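Local coordinates for protein ricin B lectin (Clostridium thermocellum, PDB 3VSF) that acts as an exo-beta-1,3-galactanase, pairing a family 43 glycoside hydrolase domain with a galactose-binding beta-trefoil lectin module, at residues 365-370 / 387-392; 374-379 / 412-417; 456-461 / 465-470; 479-484 / 492-497. All blocks are in the same frame, centred on the assembly; numbering follows the deposited sequence.

Interaction 1: 365-370 / 387-392; sequences LVNKNS and IVQWTD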
loop_
_atom_site.group_PDB
_atom_site.type_symbol
_atom_site.label_atom_id
_atom_site.label_comp_id
_atom_site.label_asym_id
_atom_site.label_seq_id
_atom_site.Cartn_x
_atom_site.Cartn_y
_atom_site.Cartn_z
ATOM N N LEU A 365 10.068 -12.656 26.873
ATOM C CA LEU A 365 11.059 -13.675 26.545
ATOM C C LEU A 365 12.253 -13.592 27.488
ATOM O O LEU A 365 13.091 -12.699 27.368
ATOM C CB LEU A 365 11.505 -13.544 25.088
ATOM C CG LEU A 365 10.435 -13.900 24.053
ATOM C CD1 LEU A 365 10.931 -13.642 22.642
ATOM C CD2 LEU A 365 10.006 -15.349 24.216
ATOM N N VAL A 366 12.324 -14.533 28.425
ATOM C CA VAL A 366 13.357 -14.518 29.452
ATOM C C VAL A 366 14.516 -15.446 29.104
ATOM O O VAL A 366 14.320 -16.636 28.865
ATOM C CB VAL A 366 12.785 -14.936 30.819
ATOM C CG1 VAL A 366 13.808 -14.696 31.915
ATOM C CG2 VAL A 366 11.500 -14.176 31.107
ATOM N N ASN A 367 15.724 -14.891 29.081
ATOM C CA ASN A 367 16.921 -15.671 28.796
ATOM C C ASN A 367 17.285 -16.584 29.964
ATOM O O ASN A 367 17.232 -16.174 31.123
ATOM C CB ASN A 367 18.096 -14.745 28.470
ATOM C CG ASN A 367 19.320 -15.503 27.991
ATOM O OD1 ASN A 367 19.205 -16.520 27.307
ATOM N ND2 ASN A 367 20.500 -15.013 28.355
ATOM N N LYS A 368 17.649 -17.824 29.652
ATOM C CA LYS A 368 17.991 -18.801 30.679
ATOM C C LYS A 368 19.262 -18.416 31.427
ATOM O O LYS A 368 19.309 -18.467 32.655
ATOM C CB LYS A 368 18.146 -20.196 30.065
ATOM C CG LYS A 368 18.657 -21.250 31.035
ATOM C CD LYS A 368 17.754 -21.372 32.251
ATOM C CE LYS A 368 18.297 -22.387 33.246
ATOM N NZ LYS A 368 17.451 -22.473 34.470
ATOM N N ASN A 369 20.288 -18.022 30.680
ATOM C CA ASN A 369 21.588 -17.716 31.264
ATOM C C ASN A 369 21.633 -16.398 32.036
ATOM O O ASN A 369 22.162 -16.341 33.146
ATOM C CB ASN A 369 22.674 -17.728 30.187
ATOM C CG ASN A 369 24.026 -17.295 30.719
ATOM O OD1 ASN A 369 24.719 -18.064 31.383
ATOM N ND2 ASN A 369 24.410 -16.057 30.426
ATOM N N SER A 370 21.080 -15.343 31.447
ATOM C CA SER A 370 21.172 -14.010 32.036
ATOM C C SER A 370 19.997 -13.691 32.954
ATOM O O SER A 370 20.142 -12.950 33.925
ATOM C CB SER A 370 21.268 -12.949 30.939
ATOM O OG SER A 370 20.067 -12.880 30.191
ATOM N N ILE A 387 17.841 -4.654 19.033
ATOM C CA ILE A 387 17.215 -5.488 20.052
ATOM C C ILE A 387 18.235 -5.889 21.110
ATOM O O ILE A 387 19.297 -6.424 20.791
ATOM C CB ILE A 387 16.594 -6.760 19.445
ATOM C CG1 ILE A 387 15.486 -6.392 18.455
ATOM C CG2 ILE A 387 16.042 -7.657 20.540
ATOM C CD1 ILE A 387 14.339 -5.625 19.078
ATOM N N VAL A 388 17.910 -5.626 22.371
ATOM C CA VAL A 388 18.811 -5.937 23.474
ATOM C C VAL A 388 18.077 -6.658 24.596
ATOM O O VAL A 388 16.849 -6.654 24.649
ATOM C CB VAL A 388 19.452 -4.661 24.051
ATOM C CG1 VAL A 388 20.261 -3.941 22.984
ATOM C CG2 VAL A 388 18.383 -3.745 24.624
ATOM N N GLN A 389 18.837 -7.282 25.491
ATOM C CA GLN A 389 18.263 -7.890 26.682
ATOM C C GLN A 389 18.271 -6.871 27.813
ATOM O O GLN A 389 19.193 -6.061 27.922
ATOM C CB GLN A 389 19.048 -9.136 27.097
ATOM C CG GLN A 389 20.425 -8.842 27.672
ATOM C CD GLN A 389 21.063 -10.061 28.308
ATOM O OE1 GLN A 389 20.525 -11.165 28.236
ATOM N NE2 GLN A 389 22.216 -9.866 28.937
ATOM N N TRP A 390 17.240 -6.904 28.649
ATOM C CA TRP A 390 17.143 -5.966 29.759
ATOM C C TRP A 390 16.443 -6.605 30.951
ATOM O O TRP A 390 15.795 -7.643 30.819
ATOM C CB TRP A 390 16.401 -4.702 29.327
ATOM C CG TRP A 390 16.739 -3.501 30.153
ATOM C CD1 TRP A 390 16.109 -3.080 31.288
ATOM C CD2 TRP A 390 17.792 -2.563 29.908
ATOM N NE1 TRP A 390 16.705 -1.938 31.764
ATOM C CE2 TRP A 390 17.742 -1.599 30.934
ATOM C CE3 TRP A 390 18.774 -2.444 28.919
ATOM C CZ2 TRP A 390 18.635 -0.532 31.001
ATOM C CZ3 TRP A 390 19.659 -1.383 28.986
ATOM C CH2 TRP A 390 19.583 -0.441 30.020
ATOM N N THR A 391 16.577 -5.976 32.114
ATOM C CA THR A 391 15.959 -6.482 33.332
ATOM C C THR A 391 14.439 -6.393 33.250
ATOM O O THR A 391 13.891 -5.382 32.810
ATOM C CB THR A 391 16.443 -5.710 34.574
ATOM O OG1 THR A 391 17.872 -5.788 34.663
ATOM C CG2 THR A 391 15.828 -6.291 35.836
ATOM N N ASP A 392 13.766 -7.459 33.672
ATOM C CA ASP A 392 12.310 -7.494 33.681
ATOM C C ASP A 392 11.759 -6.339 34.511
ATOM O O ASP A 392 11.789 -6.380 35.740
ATOM C CB ASP A 392 11.814 -8.828 34.243
ATOM C CG ASP A 392 10.317 -9.013 34.080
ATOM O OD1 ASP A 392 9.593 -7.999 33.993
ATOM O OD2 ASP A 392 9.863 -10.176 34.041
#
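Gln389 meets Ser370 through the oxygen end of its amide. CB leaves strand 385-390 directed at segment 365-370 but stays more than 4.2 Å from all of its side chains. The first torsion (chi1 71°) sets CG between the backbone N and the carbonyl carbon, and CG is likewise only a spacer. Beyond it the chain is extended, which carries the amide over to the turn that follows strand 363-367. CD is the first atom to make contact, 3.5 Å from Ser370 OG. OE1 then receives the hydrogen bond donated by Ser370 OG, at 2.6 Å. The hydroxyl does not come in along a lone pair: the C=O...OG angle is 128°, and OG stands 36° above the carbonyl plane. OE1 also lies 3.3 Å from Ser370 CB, which places the oxygen against the whole serine side chain. NE2, the other branch, comes no nearer to the serine than 3.8 Å, at Ser370 CB, and donates instead to Glu476 O.

Ser370 OG serves two partners, since it also accepts from the backbone N of Lys372. The serine therefore ties the turn to itself as well as to Gln389, and Gln389 has both ends of its amide engaged. Only 100 Å² is buried between the segments, so this is a local polar tie inside the beta-trefoil. It joins the turn after strand 363-367, a strand that pairs with 494-498, to strand 385-390, whose own sheet partners are strands 373-376, 432-437 and 479-484.

Interaction 2: 374-379 / 412-417; sequences LDVLDG and IVNVKS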
loop_
_atom_site.group_PDB
_atom_site.type_symbol
_atom_site.label_atom_id
_atom_site.label_comp_id
_atom_site.label_asym_id
_atom_site.label_seq_id
_atom_site.Cartn_x
_atom_site.Cartn_y
_atom_site.Cartn_z
ATOM N N LEU A 374 13.791 -10.119 26.541
ATOM C CA LEU A 374 13.919 -9.497 25.229
ATOM C C LEU A 374 13.328 -8.092 25.249
ATOM O O LEU A 374 12.201 -7.890 25.702
ATOM C CB LEU A 374 13.227 -10.347 24.164
ATOM C CG LEU A 374 13.710 -10.119 22.731
ATOM C CD1 LEU A 374 15.189 -10.455 22.624
ATOM C CD2 LEU A 374 12.898 -10.942 21.747
ATOM N N ASP A 375 14.094 -7.126 24.754
ATOM C CA ASP A 375 13.700 -5.725 24.829
ATOM C C ASP A 375 14.235 -4.943 23.633
ATOM O O ASP A 375 15.023 -5.462 22.842
ATOM C CB ASP A 375 14.216 -5.110 26.135
ATOM C CG ASP A 375 13.685 -3.711 26.378
ATOM O OD1 ASP A 375 12.514 -3.450 26.036
ATOM O OD2 ASP A 375 14.439 -2.869 26.912
ATOM N N VAL A 376 13.795 -3.697 23.499
ATOM C CA VAL A 376 14.305 -2.808 22.464
ATOM C C VAL A 376 15.203 -1.755 23.100
ATOM O O VAL A 376 14.870 -1.199 24.145
ATOM C CB VAL A 376 13.161 -2.108 21.701
ATOM C CG1 VAL A 376 13.720 -1.122 20.690
ATOM C CG2 VAL A 376 12.273 -3.135 21.016
ATOM N N LEU A 377 16.345 -1.488 22.473
ATOM C CA LEU A 377 17.293 -0.512 23.002
ATOM C C LEU A 377 16.620 0.827 23.282
ATOM O O LEU A 377 15.956 1.394 22.413
ATOM C CB LEU A 377 18.467 -0.320 22.040
ATOM C CG LEU A 377 19.525 0.692 22.486
ATOM C CD1 LEU A 377 20.045 0.349 23.875
ATOM C CD2 LEU A 377 20.667 0.767 21.483
ATOM N N ASP A 378 16.796 1.323 24.503
ATOM C CA ASP A 378 16.204 2.591 24.922
ATOM C C ASP A 378 14.688 2.590 24.762
ATOM O O ASP A 378 14.066 3.648 24.677
ATOM C CB ASP A 378 16.817 3.759 24.143
ATOM C CG ASP A 378 18.286 3.966 24.463
ATOM O OD1 ASP A 378 18.683 3.731 25.624
ATOM O OD2 ASP A 378 19.044 4.367 23.555
ATOM N N GLY A 379 14.101 1.398 24.728
ATOM C CA GLY A 379 12.667 1.255 24.549
ATOM C C GLY A 379 12.155 2.075 23.382
ATOM O O GLY A 379 11.046 2.607 23.425
ATOM N N ILE A 412 7.110 -12.454 15.819
ATOM C CA ILE A 412 7.298 -11.864 17.136
ATOM C C ILE A 412 7.205 -10.347 17.028
ATOM O O ILE A 412 8.145 -9.689 16.584
ATOM C CB ILE A 412 8.652 -12.261 17.748
ATOM C CG1 ILE A 412 8.801 -13.784 17.763
ATOM C CG2 ILE A 412 8.788 -11.696 19.155
ATOM C CD1 ILE A 412 10.097 -14.266 18.377
ATOM N N VAL A 413 6.065 -9.797 17.432
ATOM C CA VAL A 413 5.800 -8.372 17.268
ATOM C C VAL A 413 5.872 -7.622 18.593
ATOM O O VAL A 413 5.291 -8.048 19.589
ATOM C CB VAL A 413 4.416 -8.128 16.634
ATOM C CG1 VAL A 413 4.234 -6.654 16.302
ATOM C CG2 VAL A 413 4.244 -8.982 15.389
ATOM N N ASN A 414 6.587 -6.502 18.596
ATOM C CA ASN A 414 6.685 -5.660 19.782
ATOM C C ASN A 414 5.348 -4.985 20.061
ATOM O O ASN A 414 4.593 -4.689 19.136
ATOM C CB ASN A 414 7.787 -4.613 19.601
ATOM C CG ASN A 414 8.187 -3.952 20.907
ATOM O OD1 ASN A 414 7.718 -2.863 21.236
ATOM N ND2 ASN A 414 9.064 -4.610 21.656
ATOM N N VAL A 415 5.050 -4.749 21.334
ATOM C CA VAL A 415 3.783 -4.131 21.708
ATOM C C VAL A 415 3.848 -2.609 21.622
ATOM O O VAL A 415 2.992 -1.981 20.997
ATOM C CB VAL A 415 3.335 -4.554 23.119
ATOM C CG1 VAL A 415 2.143 -3.725 23.568
ATOM C CG2 VAL A 415 3.000 -6.037 23.145
ATOM N N LYS A 416 4.862 -2.022 22.248
ATOM C CA LYS A 416 5.033 -0.573 22.226
ATOM C C LYS A 416 5.140 -0.058 20.793
ATOM O O LYS A 416 4.678 1.039 20.480
ATOM C CB LYS A 416 6.266 -0.162 23.033
ATOM C CG LYS A 416 6.459 1.340 23.132
ATOM C CD LYS A 416 7.661 1.694 23.989
ATOM C CE LYS A 416 7.860 3.200 24.050
ATOM N NZ LYS A 416 9.001 3.579 24.927
ATOM N N SER A 417 5.753 -0.860 19.929
ATOM C CA SER A 417 5.841 -0.544 18.508
ATOM C C SER A 417 5.435 -1.764 17.694
ATOM O O SER A 417 5.919 -2.868 17.939
ATOM C CB SER A 417 7.261 -0.109 18.137
ATOM O OG SER A 417 8.189 -1.151 18.376
#
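The amide of Asn414 is the flat group here, and Val376 CG2 sits over one of its faces, above the nitrogen end, 3.6 Å from ND2. Segment 374-379 touches the amide on that face alone. The amide's polar atoms are engaged by other neighbours: ND2 donates to Ser397 O, and OD1 receives Ser417 N at 3.1 Å with an N-H...O angle of 154°. That donor lies in the carbonyl plane on a lone pair of OD1, and because it comes from three residues further on, Asn414 makes an Asx motif. The motif closes the turn leaving strand 409-414 of the beta-trefoil. With bonds at both ends, the amide has its rotation fixed and can offer a steady flat surface to the valine.

Further along the same two segments lies a polar contact at a more exposed place. Gly379 closes the turn after strand 373-376, its N donating to Val376 O, and its positive phi of 49° suits a residue without a side chain. Lys416 spans to it as a fully extended chain. CE passes 3.3 Å from Gly379 O, and NZ donates to that oxygen at 2.7 Å, in the carbonyl plane, with a C=O...NZ angle of 148°.

Interaction 3: 456-461 / 465-470; sequences YYKISS and GKLIDV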
loop_
_atom_site.group_PDB
_atom_site.type_symbol
_atom_site.label_atom_id
_atom_site.label_comp_id
_atom_site.label_asym_id
_atom_site.label_seq_id
_atom_site.Cartn_x
_atom_site.Cartn_y
_atom_site.Cartn_z
ATOM N N TYR A 456 11.287 -23.800 28.307
ATOM C CA TYR A 456 12.271 -23.073 27.510
ATOM C C TYR A 456 12.251 -23.529 26.054
ATOM O O TYR A 456 11.965 -24.691 25.762
ATOM C CB TYR A 456 13.673 -23.231 28.103
ATOM C CG TYR A 456 13.926 -22.363 29.315
ATOM C CD1 TYR A 456 14.396 -21.064 29.175
ATOM C CD2 TYR A 456 13.694 -22.841 30.600
ATOM C CE1 TYR A 456 14.628 -20.265 30.279
ATOM C CE2 TYR A 456 13.925 -22.049 31.710
ATOM C CZ TYR A 456 14.391 -20.761 31.543
ATOM O OH TYR A 456 14.620 -19.969 32.645
ATOM N N TYR A 457 12.555 -22.607 25.146
ATOM C CA TYR A 457 12.524 -22.899 23.718
ATOM C C TYR A 457 13.795 -22.443 23.010
ATOM O O TYR A 457 14.523 -21.582 23.508
ATOM C CB TYR A 457 11.324 -22.216 23.056
ATOM C CG TYR A 457 9.978 -22.600 23.629
ATOM C CD1 TYR A 457 9.287 -23.706 23.150
ATOM C CD2 TYR A 457 9.391 -21.847 24.638
ATOM C CE1 TYR A 457 8.055 -24.057 23.667
ATOM C CE2 TYR A 457 8.158 -22.190 25.161
ATOM C CZ TYR A 457 7.495 -23.296 24.672
ATOM O OH TYR A 457 6.266 -23.643 25.190
ATOM N N LYS A 458 14.052 -23.032 21.846
ATOM C CA LYS A 458 15.079 -22.536 20.938
ATOM C C LYS A 458 14.392 -21.869 19.754
ATOM O O LYS A 458 13.797 -22.542 18.912
ATOM C CB LYS A 458 15.983 -23.671 20.452
ATOM C CG LYS A 458 16.904 -24.242 21.518
ATOM C CD LYS A 458 17.897 -25.228 20.923
ATOM C CE LYS A 458 17.186 -26.382 20.233
ATOM N NZ LYS A 458 18.146 -27.349 19.631
ATOM N N ILE A 459 14.467 -20.544 19.698
ATOM C CA ILE A 459 13.785 -19.785 18.658
ATOM C C ILE A 459 14.673 -19.602 17.432
ATOM O O ILE A 459 15.576 -18.765 17.428
ATOM C CB ILE A 459 13.334 -18.411 19.180
ATOM C CG1 ILE A 459 12.678 -18.558 20.555
ATOM C CG2 ILE A 459 12.385 -17.752 18.192
ATOM C CD1 ILE A 459 12.303 -17.245 21.201
ATOM N N SER A 460 14.408 -20.388 16.394
ATOM C CA SER A 460 15.226 -20.368 15.185
ATOM C C SER A 460 14.568 -19.582 14.056
ATOM O O SER A 460 13.353 -19.641 13.866
ATOM C CB SER A 460 15.524 -21.795 14.718
ATOM O OG SER A 460 14.327 -22.505 14.452
ATOM N N SER A 461 15.386 -18.848 13.307
ATOM C CA SER A 461 14.903 -18.092 12.160
ATOM C C SER A 461 14.563 -19.038 11.016
ATOM O O SER A 461 15.104 -20.140 10.929
ATOM C CB SER A 461 15.950 -17.073 11.710
ATOM O OG SER A 461 15.469 -16.285 10.634
ATOM N N GLY A 465 17.997 -20.675 10.037
ATOM C CA GLY A 465 17.790 -21.647 11.094
ATOM C C GLY A 465 18.569 -21.357 12.363
ATOM O O GLY A 465 18.472 -22.099 13.341
ATOM N N LYS A 466 19.344 -20.279 12.352
ATOM C CA LYS A 466 20.126 -19.896 13.522
ATOM C C LYS A 466 19.222 -19.340 14.617
ATOM O O LYS A 466 18.163 -18.779 14.337
ATOM C CB LYS A 466 21.211 -18.887 13.141
ATOM C CG LYS A 466 22.161 -19.391 12.069
ATOM C CD LYS A 466 23.317 -18.430 11.845
ATOM C CE LYS A 466 24.181 -18.876 10.676
ATOM N NZ LYS A 466 24.638 -20.285 10.817
ATOM N N LEU A 467 19.646 -19.498 15.866
ATOM C CA LEU A 467 18.801 -19.171 17.010
ATOM C C LEU A 467 18.969 -17.732 17.482
ATOM O O LEU A 467 19.991 -17.097 17.224
ATOM C CB LEU A 467 19.104 -20.120 18.173
ATOM C CG LEU A 467 19.268 -21.600 17.829
ATOM C CD1 LEU A 467 19.524 -22.414 19.089
ATOM C CD2 LEU A 467 18.047 -22.120 17.091
ATOM N N ILE A 468 17.953 -17.228 18.175
ATOM C CA ILE A 468 18.057 -15.950 18.865
ATOM C C ILE A 468 19.080 -16.104 19.979
ATOM O O ILE A 468 18.950 -16.981 20.833
ATOM C CB ILE A 468 16.708 -15.521 19.462
ATOM C CG1 ILE A 468 15.661 -15.363 18.358
ATOM C CG2 ILE A 468 16.858 -14.227 20.250
ATOM C CD1 ILE A 468 14.316 -14.885 18.854
ATOM N N ASP A 469 20.099 -15.252 19.968
ATOM C CA ASP A 469 21.253 -15.439 20.838
ATOM C C ASP A 469 21.667 -14.137 21.519
ATOM O O ASP A 469 21.678 -13.077 20.897
ATOM C CB ASP A 469 22.421 -15.990 20.012
ATOM C CG ASP A 469 23.576 -16.468 20.868
ATOM O OD1 ASP A 469 23.799 -15.897 21.954
ATOM O OD2 ASP A 469 24.271 -17.418 20.448
ATOM N N VAL A 470 22.002 -14.224 22.803
ATOM C CA VAL A 470 22.572 -13.092 23.522
ATOM C C VAL A 470 24.078 -13.057 23.280
ATOM O O VAL A 470 24.798 -13.971 23.682
ATOM C CB VAL A 470 22.303 -13.180 25.034
ATOM C CG1 VAL A 470 22.841 -11.945 25.740
ATOM C CG2 VAL A 470 20.815 -13.343 25.301
#
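Ser460 and Leu467 face each other as a single bridged pair of the non-hydrogen-bonded antiparallel kind, with the bonds falling on the residues beside them. Ile468 N donates to Ile459 O at 2.9 Å, with a C=O...N angle of 162°. On the other side of the pair Ser461 N donates to Lys466 O at 3.0 Å, with an N-H...O angle of 169°. Each carbonyl also has a CA-H...O contact: Leu467 CA lies 3.3 Å from Ile459 O, and Ser460 CA lies 3.4 Å from Lys466 O. It is a single bridge, consistent with the 111° between the strand directions.

Apolar branches fill in round the bridge. Leu467 CG lies anti to the carbonyl carbon, beside the backbone N, and from there its two methyls reach separate partners, CD1 3.7 Å from Lys458 CD and CD2 3.5 Å from Ser460 CB. Ile459 CG2 meets Ile468 CD1 at 3.5 Å on the buried side.

The charged ends find their partners beyond this contact: Lys458 NZ forms a salt bridge with Asp486, and Lys466 NZ is hydrogen-bonded to Ser485 OG. The side chain of Ser461 is about 5 Å from that of the galactose-binding Asn444, which probably puts this end of the bridge near that sugar site. In the beta-trefoil, strand 456-461 runs between strands 447-453 and 494-498, whereas strand 467-470 turns off to pair with strand 479-484; the bridge joins the two sheets.

Interaction 4: 479-484 / 492-497; sequences GIIQQW and QHWKLV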
loop_
_atom_site.group_PDB
_atom_site.type_symbol
_atom_site.label_atom_id
_atom_site.label_comp_id
_atom_site.label_asym_id
_atom_site.label_seq_id
_atom_site.Cartn_x
_atom_site.Cartn_y
_atom_site.Cartn_z
ATOM N N GLY A 479 22.692 -6.016 26.676
ATOM C CA GLY A 479 23.323 -7.092 25.935
ATOM C C GLY A 479 22.713 -7.239 24.555
ATOM O O GLY A 479 21.498 -7.374 24.417
ATOM N N ILE A 480 23.557 -7.210 23.530
ATOM C CA ILE A 480 23.086 -7.281 22.153
ATOM C C ILE A 480 22.460 -8.632 21.835
ATOM O O ILE A 480 23.069 -9.677 22.061
ATOM C CB ILE A 480 24.220 -7.006 21.144
ATOM C CG1 ILE A 480 24.697 -5.556 21.245
ATOM C CG2 ILE A 480 23.755 -7.306 19.728
ATOM C CD1 ILE A 480 25.593 -5.283 22.435
ATOM N N ILE A 481 21.238 -8.605 21.312
ATOM C CA ILE A 481 20.576 -9.819 20.853
ATOM C C ILE A 481 20.914 -10.053 19.387
ATOM O O ILE A 481 20.751 -9.161 18.555
ATOM C CB ILE A 481 19.050 -9.735 21.021
ATOM C CG1 ILE A 481 18.693 -9.516 22.493
ATOM C CG2 ILE A 481 18.389 -10.998 20.496
ATOM C CD1 ILE A 481 19.207 -10.601 23.412
ATOM N N GLN A 482 21.385 -11.255 19.074
ATOM C CA GLN A 482 21.877 -11.549 17.735
ATOM C C GLN A 482 21.399 -12.897 17.213
ATOM O O GLN A 482 20.506 -13.527 17.781
ATOM C CB GLN A 482 23.406 -11.520 17.719
ATOM C CG GLN A 482 24.044 -12.625 18.547
ATOM C CD GLN A 482 25.559 -12.554 18.558
ATOM O OE1 GLN A 482 26.148 -11.535 18.198
ATOM N NE2 GLN A 482 26.199 -13.642 18.970
ATOM N N GLN A 483 22.018 -13.327 16.121
ATOM C CA GLN A 483 21.701 -14.587 15.473
ATOM C C GLN A 483 22.941 -15.470 15.536
ATOM O O GLN A 483 24.050 -15.002 15.279
ATOM C CB GLN A 483 21.316 -14.321 14.019
ATOM C CG GLN A 483 20.806 -15.523 13.255
ATOM C CD GLN A 483 20.540 -15.199 11.798
ATOM O OE1 GLN A 483 19.428 -15.383 11.300
ATOM N NE2 GLN A 483 21.562 -14.711 11.105
ATOM N N TRP A 484 22.764 -16.740 15.883
ATOM C CA TRP A 484 23.907 -17.638 16.022
ATOM C C TRP A 484 23.505 -19.100 15.875
ATOM O O TRP A 484 22.372 -19.476 16.170
ATOM C CB TRP A 484 24.588 -17.416 17.373
ATOM C CG TRP A 484 26.008 -17.894 17.427
ATOM C CD1 TRP A 484 26.435 -19.168 17.657
ATOM C CD2 TRP A 484 27.187 -17.098 17.257
ATOM N NE1 TRP A 484 27.809 -19.217 17.637
ATOM C CE2 TRP A 484 28.294 -17.959 17.394
ATOM C CE3 TRP A 484 27.416 -15.743 17.000
ATOM C CZ2 TRP A 484 29.607 -17.510 17.281
ATOM C CZ3 TRP A 484 28.720 -15.298 16.889
ATOM C CH2 TRP A 484 29.799 -16.179 17.030
ATOM N N GLN A 492 21.174 -19.157 24.572
ATOM C CA GLN A 492 20.356 -19.338 23.381
ATOM C C GLN A 492 18.983 -19.897 23.739
ATOM O O GLN A 492 18.140 -20.106 22.866
ATOM C CB GLN A 492 21.054 -20.275 22.395
ATOM C CG GLN A 492 22.402 -19.770 21.910
ATOM C CD GLN A 492 23.100 -20.761 21.003
ATOM O OE1 GLN A 492 22.803 -21.956 21.023
ATOM N NE2 GLN A 492 24.033 -20.269 20.196
ATOM N N HIS A 493 18.767 -20.141 25.027
ATOM C CA HIS A 493 17.503 -20.698 25.501
ATOM C C HIS A 493 16.624 -19.615 26.117
ATOM O O HIS A 493 17.078 -18.837 26.957
ATOM C CB HIS A 493 17.761 -21.817 26.512
ATOM C CG HIS A 493 18.603 -22.934 25.976
ATOM N ND1 HIS A 493 19.000 -24.004 26.749
ATOM C CD2 HIS A 493 19.121 -23.147 24.744
ATOM C CE1 HIS A 493 19.727 -24.827 26.016
ATOM N NE2 HIS A 493 19.816 -24.332 24.795
ATOM N N TRP A 494 15.364 -19.568 25.695
ATOM C CA TRP A 494 14.443 -18.531 26.149
ATOM C C TRP A 494 13.151 -19.122 26.704
ATOM O O TRP A 494 12.627 -20.102 26.175
ATOM C CB TRP A 494 14.124 -17.571 25.003
ATOM C CG TRP A 494 15.335 -16.921 24.411
ATOM C CD1 TRP A 494 16.185 -17.461 23.491
ATOM C CD2 TRP A 494 15.835 -15.609 24.698
ATOM N NE1 TRP A 494 17.183 -16.568 23.188
ATOM C CE2 TRP A 494 16.990 -15.423 23.915
ATOM C CE3 TRP A 494 15.416 -14.576 25.540
ATOM C CZ2 TRP A 494 17.733 -14.245 23.950
ATOM C CZ3 TRP A 494 16.155 -13.408 25.574
ATOM C CH2 TRP A 494 17.300 -13.252 24.785
ATOM N N LYS A 495 12.644 -18.519 27.775
ATOM C CA LYS A 495 11.385 -18.949 28.371
ATOM C C LYS A 495 10.246 -18.007 27.999
ATOM O O LYS A 495 10.377 -16.787 28.101
ATOM C CB LYS A 495 11.509 -19.052 29.894
ATOM C CG LYS A 495 10.169 -19.139 30.612
ATOM C CD LYS A 495 10.326 -19.554 32.067
ATOM C CE LYS A 495 10.656 -21.034 32.188
ATOM N NZ LYS A 495 10.652 -21.495 33.606
ATOM N N LEU A 496 9.130 -18.584 27.566
ATOM C CA LEU A 496 7.957 -17.806 27.192
ATOM C C LEU A 496 7.056 -17.604 28.409
ATOM O O LEU A 496 6.510 -18.565 28.951
ATOM C CB LEU A 496 7.191 -18.515 26.074
ATOM C CG LEU A 496 6.088 -17.725 25.367
ATOM C CD1 LEU A 496 6.665 -16.486 24.705
ATOM C CD2 LEU A 496 5.378 -18.599 24.345
ATOM N N VAL A 497 6.906 -16.353 28.834
ATOM C CA VAL A 497 6.143 -16.043 30.039
ATOM C C VAL A 497 4.969 -15.106 29.766
ATOM O O VAL A 497 5.157 -13.977 29.314
ATOM C CB VAL A 497 7.042 -15.408 31.119
ATOM C CG1 VAL A 497 6.210 -14.979 32.319
ATOM C CG2 VAL A 497 8.134 -16.378 31.539
#
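Trp494 and Ile481 approach from opposite directions, and the isoleucine meets the indole at its edge, close to the ring plane. The tryptophan ends the Gln492-His493-Trp494 triplet, a Q-x-W motif characteristic of ricin-type beta-trefoils. With CG anti to its carbonyl carbon (chi1 -57°), Trp494 directs the six-membered part of the indole inward, where CH2 touches Ile481 CD1 at 3.5 Å; CZ2 is next, 4.0 Å from that methyl. The indole's polar corner is also fixed, since NE1 donates to Ile468 O, so the ring is held in position for its apolar edge contact.

Gln492 carries the second pair. Its chain is extended beyond CG and brings the amide towards the exposed indole of Trp484, the amide plane turned 47° from the ring plane. The approach is oblique. NE2 is already bonded to Asp469 OD2 and Ser485 O, and OE1 to Ala487 N; this triple hold fixes the amide beside the ring and pins the loop between the strands. A glycerol lies about 4 Å from the Trp484 side chain, probably picked up from the crystallisation liquor. The closest approach of this pair is Gln492 NE2 to Trp484 CD1, 3.7 Å.

Overall arrangement
All four contacts lie in the beta-trefoil module and differ mainly in chemistry. Interaction 3, partly buried, has backbone hydrogen bonds between its segments and, at 358 Å², buries the most surface; interactions 1, 2 and 4 are smaller and rest on side chains. Interactions 1 and 4 are buried, one polar and the other largely apolar, and share neighbours: strand 363-367 pairs with 494-498, and 385-390 with 479-484. Interactions 3 and 4, centred 6 Å apart, are likewise joined through both sheets. Interaction 2 reaches the surface through a lysine; probable backbone hydrogen bonds, one between neighbouring strands 373-376 and 385-390, tie it to interaction 1, and Leu374 packs on Ile481 of interaction 4.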